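Local coordinates for protein PHOX (Pseudomonas fluorescens, PDB 4A9V) that hydrolyses phosphate monoesters as an alkaline phosphatase of the PhoX family, a beta-propeller enzyme with a complex iron-calcium cofactor, at residues Phe200-Ala205 against Asp235-Pro240; Lys214-Ser219 against His370-Ala375; Asp109-Leu114 against His144-Leu149; His158-Thr163 against Gln364-Ile369. All coordinates share one frame; numbering follows the deposited sequence. Where two conformers were deposited one is given.

Contact 1 of 4, residues Phe200-Ala205 against Asp235-Pro240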
loop_
_atom_site.group_PDB
_atom_site.type_symbol
_atom_site.label_atom_id
_atom_site.label_comp_id
_atom_site.label_asym_id
_atom_site.label_seq_id
_atom_site.Cartn_x
_atom_site.Cartn_y
_atom_site.Cartn_z
ATOM N N PHE A 200 3.224 -1.358 18.684
ATOM C CA PHE A 200 2.835 -1.088 20.063
ATOM C C PHE A 200 2.958 -2.343 20.911
ATOM O O PHE A 200 2.832 -3.459 20.420
ATOM C CB PHE A 200 1.401 -0.563 20.099
ATOM C CG PHE A 200 1.252 0.808 19.499
ATOM C CD1 PHE A 200 1.183 0.979 18.122
ATOM C CD2 PHE A 200 1.266 1.937 20.305
ATOM C CE1 PHE A 200 1.139 2.245 17.572
ATOM C CE2 PHE A 200 1.221 3.207 19.761
ATOM C CZ PHE A 200 1.174 3.360 18.388
ATOM N N GLY A 201 3.271 -2.148 22.181
ATOM C CA GLY A 201 3.272 -3.242 23.139
ATOM C C GLY A 201 2.908 -2.706 24.501
ATOM O O GLY A 201 2.338 -1.624 24.601
ATOM N N SER A 202 3.240 -3.444 25.551
ATOM C CA SER A 202 3.033 -2.945 26.888
ATOM C C SER A 202 4.121 -3.468 27.803
ATOM O O SER A 202 4.584 -4.603 27.650
ATOM C CB SER A 202 1.667 -3.369 27.425
ATOM O OG SER A 202 1.502 -2.905 28.753
ATOM N N SER A 203 4.506 -2.645 28.770
ATOM C CA SER A 203 5.398 -3.084 29.831
ATOM C C SER A 203 4.721 -4.076 30.773
ATOM O O SER A 203 5.392 -4.732 31.556
ATOM C CB SER A 203 5.931 -1.881 30.608
ATOM O OG SER A 203 4.903 -0.973 30.952
ATOM N N ASN A 204 3.397 -4.177 30.696
ATOM C CA ASN A 204 2.642 -5.198 31.419
ATOM C C ASN A 204 2.280 -6.358 30.497
ATOM O O ASN A 204 1.437 -6.215 29.614
ATOM C CB ASN A 204 1.369 -4.566 31.979
ATOM C CG ASN A 204 0.509 -5.547 32.754
ATOM O OD1 ASN A 204 0.867 -6.712 32.938
ATOM N ND2 ASN A 204 -0.671 -5.093 33.151
ATOM N N ALA A 205 2.951 -7.491 30.665
ATOM C CA ALA A 205 2.732 -8.631 29.783
ATOM C C ALA A 205 1.287 -9.129 29.848
ATOM O O ALA A 205 0.820 -9.795 28.922
ATOM C CB ALA A 205 3.694 -9.757 30.123
ATOM N N ASP A 235 4.220 2.274 24.558
ATOM C CA ASP A 235 3.843 1.440 25.699
ATOM C C ASP A 235 2.395 1.710 26.085
ATOM O O ASP A 235 2.068 2.771 26.629
ATOM C CB ASP A 235 4.774 1.746 26.869
ATOM C CG ASP A 235 4.486 0.901 28.100
ATOM O OD1 ASP A 235 3.517 0.105 28.089
ATOM O OD2 ASP A 235 5.268 1.016 29.065
ATOM N N MET A 236 1.527 0.756 25.758
ATOM C CA MET A 236 0.093 0.892 25.993
ATOM C C MET A 236 -0.292 0.991 27.467
ATOM O O MET A 236 -1.401 1.427 27.775
ATOM C CB MET A 236 -0.655 -0.276 25.355
ATOM C CG MET A 236 -0.568 -0.302 23.842
ATOM S SD MET A 236 -1.596 0.974 23.091
ATOM C CE MET A 236 -3.240 0.393 23.491
ATOM N N ALA A 237 0.603 0.598 28.372
ATOM C CA ALA A 237 0.351 0.772 29.804
ATOM C C ALA A 237 0.364 2.257 30.160
ATOM O O ALA A 237 -0.144 2.647 31.211
ATOM C CB ALA A 237 1.379 0.013 30.634
ATOM N N LYS A 238 1.106 3.041 29.382
ATOM C CA LYS A 238 1.319 4.458 29.671
ATOM C C LYS A 238 0.520 5.375 28.743
ATOM O O LYS A 238 0.036 6.424 29.167
ATOM C CB LYS A 238 2.810 4.792 29.576
ATOM C CG LYS A 238 3.659 4.057 30.598
ATOM C CD LYS A 238 5.145 4.340 30.441
ATOM C CE LYS A 238 5.934 3.899 31.667
ATOM N NZ LYS A 238 7.376 4.260 31.564
ATOM N N ASN A 239 0.432 5.006 27.468
ATOM C CA ASN A 239 -0.115 5.890 26.446
ATOM C C ASN A 239 -1.091 5.166 25.525
ATOM O O ASN A 239 -0.895 5.114 24.308
ATOM C CB ASN A 239 1.017 6.491 25.619
ATOM C CG ASN A 239 1.872 7.435 26.427
ATOM O OD1 ASN A 239 1.404 8.484 26.865
ATOM N ND2 ASN A 239 3.098 7.029 26.707
ATOM N N PRO A 240 -2.155 4.579 26.094
ATOM C CA PRO A 240 -3.039 3.760 25.269
ATOM C C PRO A 240 -3.698 4.506 24.112
ATOM O O PRO A 240 -3.946 3.916 23.065
ATOM C CB PRO A 240 -4.087 3.262 26.268
ATOM C CG PRO A 240 -4.063 4.262 27.371
ATOM C CD PRO A 240 -2.621 4.663 27.487
#
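A single beta bridge pairs Gly-201 with Asp-235: Met-236 N donates to Gly-201 O at 2.8 Å, nearly straight and in the carbonyl plane, while Asp-235 CA leans on the same oxygen. Two residues beyond Gly-201, Ser-203 is gripped by the Asp-235 carboxylate. Asp-235 CG lies anti to the backbone N (chi1 -179°), which carries both oxygens across to Ser-203. Asp-235 OD2 receives the hydroxyl of Ser-203, OG to OD2 2.8 Å, through its syn lone pair. Asp-235 OD1 is met on opposite faces of the carboxylate plane, by Ser-203 N at 3.0 Å on one and by Ala-237 N at 3.0 Å on the other, so three bonds hold the group in place. Ser-202 OG rests 3.5 Å from Ala-237 CB, accepts from Asn-204 N and bonds Gln-207. At the other end Met-236, bent at chi2 and chi3, brings SD obliquely to the Phe-200 ring, 4.1 Å from CD2; Phe-234 also meets this ring. An Asx turn at Asp-235 and an ST turn at Ser-202 shape each loop locally; the two propeller loops, flanking helix 211-216, are joined by the bridge, both Asp-235 to Ser-203 bonds and the Met-aromatic contact.

Contact 2 of 4, residues Lys214-Ser219 against His370-Ala375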
loop_
_atom_site.group_PDB
_atom_site.type_symbol
_atom_site.label_atom_id
_atom_site.label_comp_id
_atom_site.label_asym_id
_atom_site.label_seq_id
_atom_site.Cartn_x
_atom_site.Cartn_y
_atom_site.Cartn_z
ATOM N N LYS A 214 -8.622 -4.914 20.833
ATOM C CA LYS A 214 -8.486 -6.291 20.382
ATOM C C LYS A 214 -8.832 -6.450 18.903
ATOM O O LYS A 214 -8.149 -7.172 18.184
ATOM C CB LYS A 214 -9.348 -7.218 21.239
ATOM C CG LYS A 214 -8.774 -7.430 22.625
ATOM C CD LYS A 214 -9.593 -8.403 23.441
ATOM C CE LYS A 214 -8.909 -8.679 24.764
ATOM N NZ LYS A 214 -9.740 -9.552 25.622
ATOM N N ARG A 215 -9.858 -5.745 18.435
ATOM C CA ARG A 215 -10.267 -5.867 17.040
ATOM C C ARG A 215 -9.172 -5.361 16.098
ATOM O O ARG A 215 -9.067 -5.820 14.958
ATOM C CB ARG A 215 -11.589 -5.123 16.799
ATOM C CG ARG A 215 -12.018 -5.032 15.343
ATOM C CD ARG A 215 -12.263 -6.393 14.695
ATOM N NE ARG A 215 -12.712 -6.269 13.305
ATOM C CZ ARG A 215 -13.962 -5.995 12.944
ATOM N NH1 ARG A 215 -14.916 -5.914 13.862
ATOM N NH2 ARG A 215 -14.269 -5.854 11.665
ATOM N N TYR A 216 -8.377 -4.402 16.558
ATOM C CA TYR A 216 -7.291 -3.876 15.752
ATOM C C TYR A 216 -5.986 -4.649 15.939
ATOM O O TYR A 216 -5.044 -4.453 15.177
ATOM C CB TYR A 216 -7.115 -2.378 16.011
ATOM C CG TYR A 216 -8.150 -1.527 15.296
ATOM C CD1 TYR A 216 -9.480 -1.514 15.698
ATOM C CD2 TYR A 216 -7.809 -0.802 14.168
ATOM C CE1 TYR A 216 -10.428 -0.778 15.006
ATOM C CE2 TYR A 216 -8.750 -0.063 13.470
ATOM C CZ TYR A 216 -10.060 -0.051 13.895
ATOM O OH TYR A 216 -11.034 0.646 13.218
ATOM N N GLY A 217 -5.958 -5.589 16.880
ATOM C CA GLY A 217 -4.919 -6.613 16.899
ATOM C C GLY A 217 -3.671 -6.248 17.689
ATOM O O GLY A 217 -2.632 -6.884 17.527
ATOM N N VAL A 218 -3.779 -5.290 18.599
ATOM C CA VAL A 218 -2.642 -4.942 19.452
ATOM C C VAL A 218 -2.330 -6.069 20.433
ATOM O O VAL A 218 -3.226 -6.808 20.835
ATOM C CB VAL A 218 -2.892 -3.612 20.197
ATOM C CG1 VAL A 218 -3.989 -3.763 21.232
ATOM C CG2 VAL A 218 -1.614 -3.065 20.806
ATOM N N SER A 219 -1.049 -6.224 20.770
ATOM C CA SER A 219 -0.607 -7.183 21.772
ATOM C C SER A 219 0.395 -6.513 22.697
ATOM O O SER A 219 1.039 -5.536 22.329
ATOM C CB SER A 219 0.056 -8.389 21.105
ATOM O OG SER A 219 1.330 -8.037 20.586
ATOM N N HIS A 370 -13.076 3.822 15.199
ATOM C CA HIS A 370 -13.418 2.406 15.276
ATOM C C HIS A 370 -14.200 1.968 14.065
ATOM O O HIS A 370 -15.139 1.174 14.159
ATOM C CB HIS A 370 -14.194 2.136 16.558
ATOM C CG HIS A 370 -13.387 2.398 17.794
ATOM N ND1 HIS A 370 -13.942 2.727 18.976
ATOM C CD2 HIS A 370 -12.015 2.329 18.010
ATOM C CE1 HIS A 370 -12.971 2.876 19.897
ATOM N NE2 HIS A 370 -11.792 2.642 19.301
ATOM N N ALA A 371 -13.721 2.359 12.890
ATOM C CA ALA A 371 -14.416 2.064 11.645
ATOM C C ALA A 371 -14.641 0.565 11.444
ATOM O O ALA A 371 -15.671 0.169 10.911
ATOM C CB ALA A 371 -13.663 2.655 10.475
ATOM N N ARG A 372 -13.684 -0.272 11.849
ATOM C CA ARG A 372 -13.856 -1.714 11.696
ATOM C C ARG A 372 -15.116 -2.176 12.423
ATOM O O ARG A 372 -15.846 -3.040 11.933
ATOM C CB ARG A 372 -12.647 -2.463 12.256
ATOM C CG ARG A 372 -11.415 -2.437 11.370
ATOM C CD ARG A 372 -10.317 -3.320 11.937
ATOM N NE ARG A 372 -9.244 -3.507 10.981
ATOM C CZ ARG A 372 -8.222 -4.328 11.157
ATOM N NH1 ARG A 372 -8.056 -4.975 12.307
ATOM N NH2 ARG A 372 -7.382 -4.529 10.159
ATOM N N LEU A 373 -15.293 -1.707 13.653
ATOM C CA LEU A 373 -16.429 -2.108 14.469
ATOM C C LEU A 373 -17.729 -1.602 13.867
ATOM O O LEU A 373 -18.734 -2.296 13.882
ATOM C CB LEU A 373 -16.275 -1.589 15.899
ATOM C CG LEU A 373 -15.180 -2.287 16.700
ATOM C CD1 LEU A 373 -15.087 -1.669 18.086
ATOM C CD2 LEU A 373 -15.455 -3.777 16.815
ATOM N N ALA A 374 -17.721 -0.374 13.361
ATOM C CA ALA A 374 -18.921 0.189 12.753
ATOM C C ALA A 374 -19.300 -0.599 11.496
ATOM O O ALA A 374 -20.476 -0.881 11.252
ATOM C CB ALA A 374 -18.705 1.661 12.425
ATOM N N ALA A 375 -18.300 -0.978 10.704
ATOM C CA ALA A 375 -18.542 -1.734 9.487
ATOM C C ALA A 375 -19.110 -3.130 9.792
ATOM O O ALA A 375 -19.943 -3.645 9.050
ATOM C CB ALA A 375 -17.259 -1.836 8.679
#
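Two short helices meet here through side chains: the C-terminal end of helix 211-216, closed by a Schellman motif at Gly-217, and the first turn of helix 371-377, whose N-cap position is His-370. Both belong to connecting segments of the beta-propeller, beside strand 296-303. Arg-372 makes the largest contribution, with Tyr-216 and Arg-215 close behind. Extended from CG to NE, the Arg-372 chain runs over the Tyr-216 ring and puts CD above the centre of one face, 3.9 Å from the centroid, a CH-pi contact. The guanidinium continues past the ring with its plane 26° from it, and its CZ is far enough from the centroid for at most a weak cation-pi attraction. Beyond the ring, Arg-372 NH1 donates to Arg-215 O at 3.0 Å, a bent bond with the oxygen close to the guanidinium plane. At the phenol end the Tyr-216 OH accepts from Arg-372 N at 3.1 Å in a nearly straight bond, and also bonds Arg-269 O.

Arg-215 approaches Arg-372 from a different direction. A bend at chi2 (62°) turns its guanidinium toward the Arg-372 chain, while Arg-215 NH1 lies 3.7 Å from Leu-373 CD2. Acidic partners probably offset the like charges: Glu-296 forms a salt bridge with Arg-215, Asp-291 and Glu-293 with Arg-372. The Arg-372 side chain lies about 10 Å from the mu-oxo-diiron group and from Glu-273, outside their direct contacts. Arg-372 CB lies over one face of the Arg-215 guanidinium, 3.7 Å from its plane and offset toward the rim.

Contact 3 of 4, residues Asp109-Leu114 against His144-Leu149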
loop_
_atom_site.group_PDB
_atom_site.type_symbol
_atom_site.label_atom_id
_atom_site.label_comp_id
_atom_site.label_asym_id
_atom_site.label_seq_id
_atom_site.Cartn_x
_atom_site.Cartn_y
_atom_site.Cartn_z
ATOM N N ASP A 109 18.388 3.306 19.147
ATOM C CA ASP A 109 18.018 2.275 18.169
ATOM C C ASP A 109 16.556 2.429 17.733
ATOM O O ASP A 109 16.227 2.242 16.561
ATOM C CB ASP A 109 18.222 0.863 18.726
ATOM C CG ASP A 109 19.666 0.377 18.656
ATOM O OD1 ASP A 109 20.563 1.134 18.215
ATOM O OD2 ASP A 109 19.895 -0.773 19.098
ATOM N N VAL A 110 15.669 2.725 18.678
ATOM C CA VAL A 110 14.250 2.900 18.345
ATOM C C VAL A 110 14.019 4.145 17.483
ATOM O O VAL A 110 13.323 4.086 16.468
ATOM C CB VAL A 110 13.388 2.965 19.620
ATOM C CG1 VAL A 110 11.960 3.360 19.271
ATOM C CG2 VAL A 110 13.417 1.623 20.336
ATOM N N ARG A 111 14.703 5.235 17.817
ATOM C CA ARG A 111 14.682 6.422 16.968
ATOM C C ARG A 111 15.156 6.110 15.549
ATOM O O ARG A 111 14.586 6.584 14.565
ATOM C CB ARG A 111 15.565 7.500 17.582
ATOM C CG ARG A 111 15.565 8.799 16.804
ATOM C CD ARG A 111 16.616 9.745 17.338
ATOM N NE ARG A 111 16.828 10.851 16.416
ATOM C CZ ARG A 111 17.777 11.767 16.562
ATOM N NH1 ARG A 111 18.625 11.692 17.578
ATOM N NH2 ARG A 111 17.886 12.755 15.685
ATOM N N LYS A 112 16.178 5.270 15.431
ATOM C CA LYS A 112 16.729 4.905 14.133
ATOM C C LYS A 112 15.734 4.077 13.307
ATOM O O LYS A 112 15.605 4.280 12.103
ATOM C CB LYS A 112 18.030 4.137 14.337
ATOM C CG LYS A 112 18.750 3.724 13.075
ATOM C CD LYS A 112 20.143 3.221 13.405
ATOM C CE LYS A 112 20.736 2.428 12.262
ATOM N NZ LYS A 112 22.137 2.010 12.544
ATOM N N ALA A 113 15.006 3.169 13.955
ATOM C CA ALA A 113 13.953 2.401 13.278
ATOM C C ALA A 113 12.822 3.319 12.822
ATOM O O ALA A 113 12.365 3.224 11.685
ATOM C CB ALA A 113 13.426 1.296 14.189
ATOM N N LEU A 114 12.373 4.210 13.693
ATOM C CA LEU A 114 11.319 5.151 13.318
ATOM C C LEU A 114 11.764 6.058 12.164
ATOM O O LEU A 114 10.962 6.413 11.293
ATOM C CB LEU A 114 10.929 5.992 14.535
ATOM C CG LEU A 114 9.952 5.292 15.480
ATOM C CD1 LEU A 114 10.045 5.870 16.880
ATOM C CD2 LEU A 114 8.527 5.389 14.970
ATOM N N HIS A 144 9.142 11.115 8.748
ATOM C CA HIS A 144 9.443 9.855 9.401
ATOM C C HIS A 144 8.602 9.633 10.629
ATOM O O HIS A 144 7.673 10.397 10.923
ATOM C CB HIS A 144 10.938 9.764 9.713
ATOM C CG HIS A 144 11.455 10.908 10.537
ATOM N ND1 HIS A 144 11.087 11.100 11.820
ATOM C CD2 HIS A 144 12.323 11.943 10.214
ATOM C CE1 HIS A 144 11.682 12.204 12.290
ATOM N NE2 HIS A 144 12.457 12.709 11.313
ATOM N N GLY A 145 8.901 8.561 11.352
ATOM C CA GLY A 145 8.059 8.121 12.451
ATOM C C GLY A 145 8.050 9.018 13.675
ATOM O O GLY A 145 7.215 8.823 14.559
ATOM N N ASN A 146 8.916 10.031 13.694
ATOM C CA ASN A 146 8.894 11.051 14.748
ATOM C C ASN A 146 8.569 12.465 14.241
ATOM O O ASN A 146 8.609 13.411 15.021
ATOM C CB ASN A 146 10.221 11.065 15.525
ATOM C CG ASN A 146 10.281 9.993 16.597
ATOM O OD1 ASN A 146 9.389 9.898 17.443
ATOM N ND2 ASN A 146 11.365 9.219 16.605
ATOM N N SER A 147 8.179 12.614 12.974
ATOM C CA SER A 147 7.929 13.949 12.429
ATOM C C SER A 147 6.662 14.564 13.023
ATOM O O SER A 147 5.666 13.873 13.206
ATOM C CB SER A 147 7.790 13.888 10.913
ATOM O OG SER A 147 8.997 13.480 10.284
ATOM N N PRO A 148 6.636 15.895 13.171
ATOM C CA PRO A 148 5.427 16.521 13.696
ATOM C C PRO A 148 4.330 16.646 12.641
ATOM O O PRO A 148 4.515 17.326 11.636
ATOM C CB PRO A 148 5.917 17.894 14.162
ATOM C CG PRO A 148 7.129 18.172 13.341
ATOM C CD PRO A 148 7.766 16.834 13.096
ATOM N N LEU A 149 3.192 16.002 12.890
ATOM C CA LEU A 149 2.057 16.001 11.971
ATOM C C LEU A 149 0.817 16.569 12.655
ATOM O O LEU A 149 0.751 16.669 13.875
ATOM C CB LEU A 149 1.748 14.573 11.490
ATOM C CG LEU A 149 2.457 14.056 10.244
ATOM C CD1 LEU A 149 3.967 14.182 10.271
ATOM C CD2 LEU A 149 2.067 12.620 9.947
HETATM O O HOH W 1 13.145 9.127 14.321
#
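A bridging water links Arg-111 to Asn-146, donating to Arg-111 O and accepting from Asn-146 ND2, both at 2.9 Å. The one direct hydrogen bond between the two segments runs from Gly-145 N to Leu-114 O, in the last turn of helix 107-115, at 3.0 Å. The donor stands above the carbonyl plane, 49° out of it, and His-144 CB touches Leu-114 O at 3.7 Å. Gly-145 lies in a type I turn from His-144 to Ser-147, and its lack of a side chain matters: Leu-114 CD2 packs against Gly-145 CA and O, each 3.7 Å away, where a CB would collide with that methyl. The other branch, Leu-114 CD1, lies 3.6 Å from Asn-146 ND2, the leucine and asparagine side chains crossing at about a right angle. Asn-146 OD1 is held from outside by Arg-233, which also bonds Gly-145 O.

The turn is braced from within. His-144 CG sits between the backbone N and the carbonyl carbon (chi1 56°), folding the imidazole back over the turn so that ND1 accepts Asn-146 N close to the ring plane. Ser-147 OG lies over the centre of one ring face and takes the hydrogen of His-144 N at 2.8 Å in an almost straight bond. Trp-227 covers Leu-114 on the helix. The contact thereby sets the end of helix 107-115 against the link from strand 130-144, at the margin of one four-stranded propeller sheet, to strand 148-152 in the next sheet.

Contact 4 of 4, residues His158-Thr163 against Gln364-Ile369. With EDO (1,2-ethanediol), chain H.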
loop_
_atom_site.group_PDB
_atom_site.type_symbol
_atom_site.label_atom_id
_atom_site.label_comp_id
_atom_site.label_asym_id
_atom_site.label_seq_id
_atom_site.Cartn_x
_atom_site.Cartn_y
_atom_site.Cartn_z
ATOM N N HIS A 158 -10.780 14.818 19.576
ATOM C CA HIS A 158 -11.631 13.935 20.373
ATOM C C HIS A 158 -10.899 13.466 21.602
ATOM O O HIS A 158 -9.680 13.295 21.583
ATOM C CB HIS A 158 -12.073 12.736 19.548
ATOM C CG HIS A 158 -13.222 11.981 20.157
ATOM N ND1 HIS A 158 -13.045 10.929 20.977
ATOM C CD2 HIS A 158 -14.594 12.190 20.070
ATOM C CE1 HIS A 158 -14.249 10.467 21.370
ATOM N NE2 HIS A 158 -15.193 11.247 20.820
ATOM N N GLU A 159 -11.650 13.149 22.652
ATOM C CA GLU A 159 -11.070 12.569 23.861
ATOM C C GLU A 159 -10.173 11.359 23.569
ATOM O O GLU A 159 -9.109 11.213 24.169
ATOM C CB GLU A 159 -12.182 12.166 24.825
ATOM C CG GLU A 159 -12.763 13.328 25.618
ATOM C CD GLU A 159 -11.708 14.111 26.382
ATOM O OE1 GLU A 159 -11.133 13.552 27.341
ATOM O OE2 GLU A 159 -11.605 15.333 26.152
ATOM N N LEU A 160 -10.593 10.498 22.646
ATOM C CA LEU A 160 -9.835 9.282 22.335
ATOM C C LEU A 160 -8.510 9.568 21.627
ATOM O O LEU A 160 -7.678 8.674 21.475
ATOM C CB LEU A 160 -10.661 8.344 21.459
ATOM C CG LEU A 160 -11.822 7.641 22.158
ATOM C CD1 LEU A 160 -12.653 6.872 21.145
ATOM C CD2 LEU A 160 -11.315 6.724 23.259
ATOM N N MET A 161 -8.335 10.805 21.173
ATOM C CA MET A 161 -7.146 11.201 20.422
ATOM C C MET A 161 -6.185 12.034 21.266
ATOM O O MET A 161 -5.177 12.511 20.763
ATOM C CB MET A 161 -7.543 11.988 19.171
ATOM C CG MET A 161 -8.487 11.234 18.258
ATOM S SD MET A 161 -7.730 9.809 17.439
ATOM C CE MET A 161 -6.951 10.625 16.055
ATOM N N LYS A 162 -6.514 12.220 22.538
ATOM C CA LYS A 162 -5.676 12.982 23.456
ATOM C C LYS A 162 -4.744 12.059 24.236
ATOM O O LYS A 162 -5.142 10.986 24.677
ATOM C CB LYS A 162 -6.553 13.777 24.431
ATOM C CG LYS A 162 -7.418 14.836 23.760
ATOM C CD LYS A 162 -8.358 15.499 24.752
ATOM C CE LYS A 162 -9.198 16.567 24.073
ATOM N NZ LYS A 162 -10.100 17.262 25.031
ATOM N N THR A 163 -3.510 12.508 24.434
ATOM C CA THR A 163 -2.536 11.773 25.226
ATOM C C THR A 163 -1.863 12.739 26.194
ATOM O O THR A 163 -2.029 13.954 26.092
ATOM C CB THR A 163 -1.447 11.171 24.330
ATOM O OG1 THR A 163 -0.760 12.237 23.675
ATOM C CG2 THR A 163 -2.042 10.222 23.304
ATOM N N GLN A 364 -19.694 10.650 15.868
ATOM C CA GLN A 364 -19.123 10.306 14.578
ATOM C C GLN A 364 -17.613 10.105 14.671
ATOM O O GLN A 364 -17.063 9.255 13.980
ATOM C CB GLN A 364 -19.463 11.380 13.543
ATOM C CG GLN A 364 -18.900 11.102 12.156
ATOM C CD GLN A 364 -19.446 9.836 11.521
ATOM O OE1 GLN A 364 -20.387 9.222 12.020
ATOM N NE2 GLN A 364 -18.887 9.475 10.371
ATOM N N ALA A 365 -16.946 10.811 15.578
ATOM C CA ALA A 365 -15.514 10.586 15.768
ATOM C C ALA A 365 -15.232 9.129 16.108
ATOM O O ALA A 365 -14.303 8.523 15.568
ATOM C CB ALA A 365 -14.975 11.497 16.854
ATOM N N GLU A 366 -16.021 8.563 17.013
ATOM C CA GLU A 366 -15.832 7.167 17.396
ATOM C C GLU A 366 -16.118 6.186 16.267
ATOM O O GLU A 366 -15.464 5.155 16.157
ATOM C CB GLU A 366 -16.685 6.837 18.620
ATOM C CG GLU A 366 -16.230 7.586 19.858
ATOM C CD GLU A 366 -16.852 7.084 21.149
ATOM O OE1 GLU A 366 -17.652 6.123 21.124
ATOM O OE2 GLU A 366 -16.448 7.594 22.216
ATOM N N VAL A 367 -17.092 6.508 15.424
ATOM C CA VAL A 367 -17.353 5.720 14.228
ATOM C C VAL A 367 -16.097 5.620 13.366
ATOM O O VAL A 367 -15.775 4.552 12.845
ATOM C CB VAL A 367 -18.532 6.304 13.422
ATOM C CG1 VAL A 367 -18.730 5.536 12.125
ATOM C CG2 VAL A 367 -19.805 6.282 14.258
ATOM N N LEU A 368 -15.388 6.731 13.217
ATOM C CA LEU A 368 -14.206 6.773 12.359
ATOM C C LEU A 368 -12.993 6.103 13.015
ATOM O O LEU A 368 -12.289 5.314 12.382
ATOM C CB LEU A 368 -13.886 8.224 11.998
ATOM C CG LEU A 368 -14.972 8.917 11.172
ATOM C CD1 LEU A 368 -14.732 10.417 11.157
ATOM C CD2 LEU A 368 -15.033 8.347 9.768
ATOM N N ILE A 369 -12.770 6.381 14.296
ATOM C CA ILE A 369 -11.658 5.785 15.029
ATOM C C ILE A 369 -11.826 4.263 15.083
ATOM O O ILE A 369 -10.850 3.516 15.017
ATOM C CB ILE A 369 -11.555 6.399 16.442
ATOM C CG1 ILE A 369 -11.252 7.900 16.358
ATOM C CG2 ILE A 369 -10.492 5.690 17.266
ATOM C CD1 ILE A 369 -11.507 8.650 17.650
HETATM C C1 EDO H . -17.268 13.810 7.598
HETATM O O1 EDO H . -18.133 14.830 7.059
HETATM C C2 EDO H . -18.086 12.852 8.460
HETATM O O2 EDO H . -17.266 11.798 8.990
#
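No hydrogen bond crosses this contact, although an imidazole and a carboxylate meet in it: the ring carbon CE1 of His-158, not a nitrogen, is what the Glu-366 carboxylate approaches most closely. The site joins a 3-10 turn, 159-161, in the loop between strands 148-152 and 171-173 of the propeller, to helix 364-369. The His-158 ring is held by its own segment and by the residue before the helix. Its ND1 accepts Leu-160 N at 3.0 Å, the donor tilted 22° from the ring plane, and its NE2 is hydrogen-bonded to Asp-363, which also bonds Glu-366 N. With ND1 used as an acceptor, the ring is probably neutral with its hydrogen on NE2, facing Asp-363. With CG anti to the backbone N (chi1 -165°), the ring reaches the helix and sets His-158 CD2 a close 3.3 Å from Ala-365 CB. The Glu-366 carboxylate comes to the ring edge, OE2 3.7 Å from His-158 CE1, with the two planes 71° apart; its OE1 bonds Ala-362 N.

Leu-160 takes the next place along the helix. Its CD1 packs across Glu-366 CG at 3.9 Å, the two side chains nearly perpendicular, so the acid's aliphatic part serves as apolar surface. Ile-369, one turn after Ala-365, packs against the 3-10 turn. Met-161 is bent at chi2 and chi3, runs past Ile-369 in the opposite direction and also touches Trp-248. At the far side of the helix Gln-364 NE2 binds a 1,2-ethanediol, probably from the crystallisation liquor. The single methyl Ile-369 CD1 meets both Leu-160 CB, at 3.9 Å, and Met-161 SD, at 4.0 Å.

Contact 3 closes first along the chain; of the others, contact 1 lies wholly within the span of contact 4 and contact 2 crosses both. Contacts 2 and 4 are closest, with centres 13 Å apart, because helices 364-369 and 371-377 are consecutive. Contact 1 joins contact 2 through Val-218 CG2, which packs on Phe-200 CB at 4.0 Å. Contact 3 stands apart, its centre about 18 Å from that of contact 1 and 25 Å from that of contact 2. Contacts 1, 2 and 4 gather long loops of the six-stranded sheet, contacts 2 and 4 tying them to the two helices; contact 3 holds helix 107-115 to the crossing into that sheet; contact 2 lies nearest the metal cofactor.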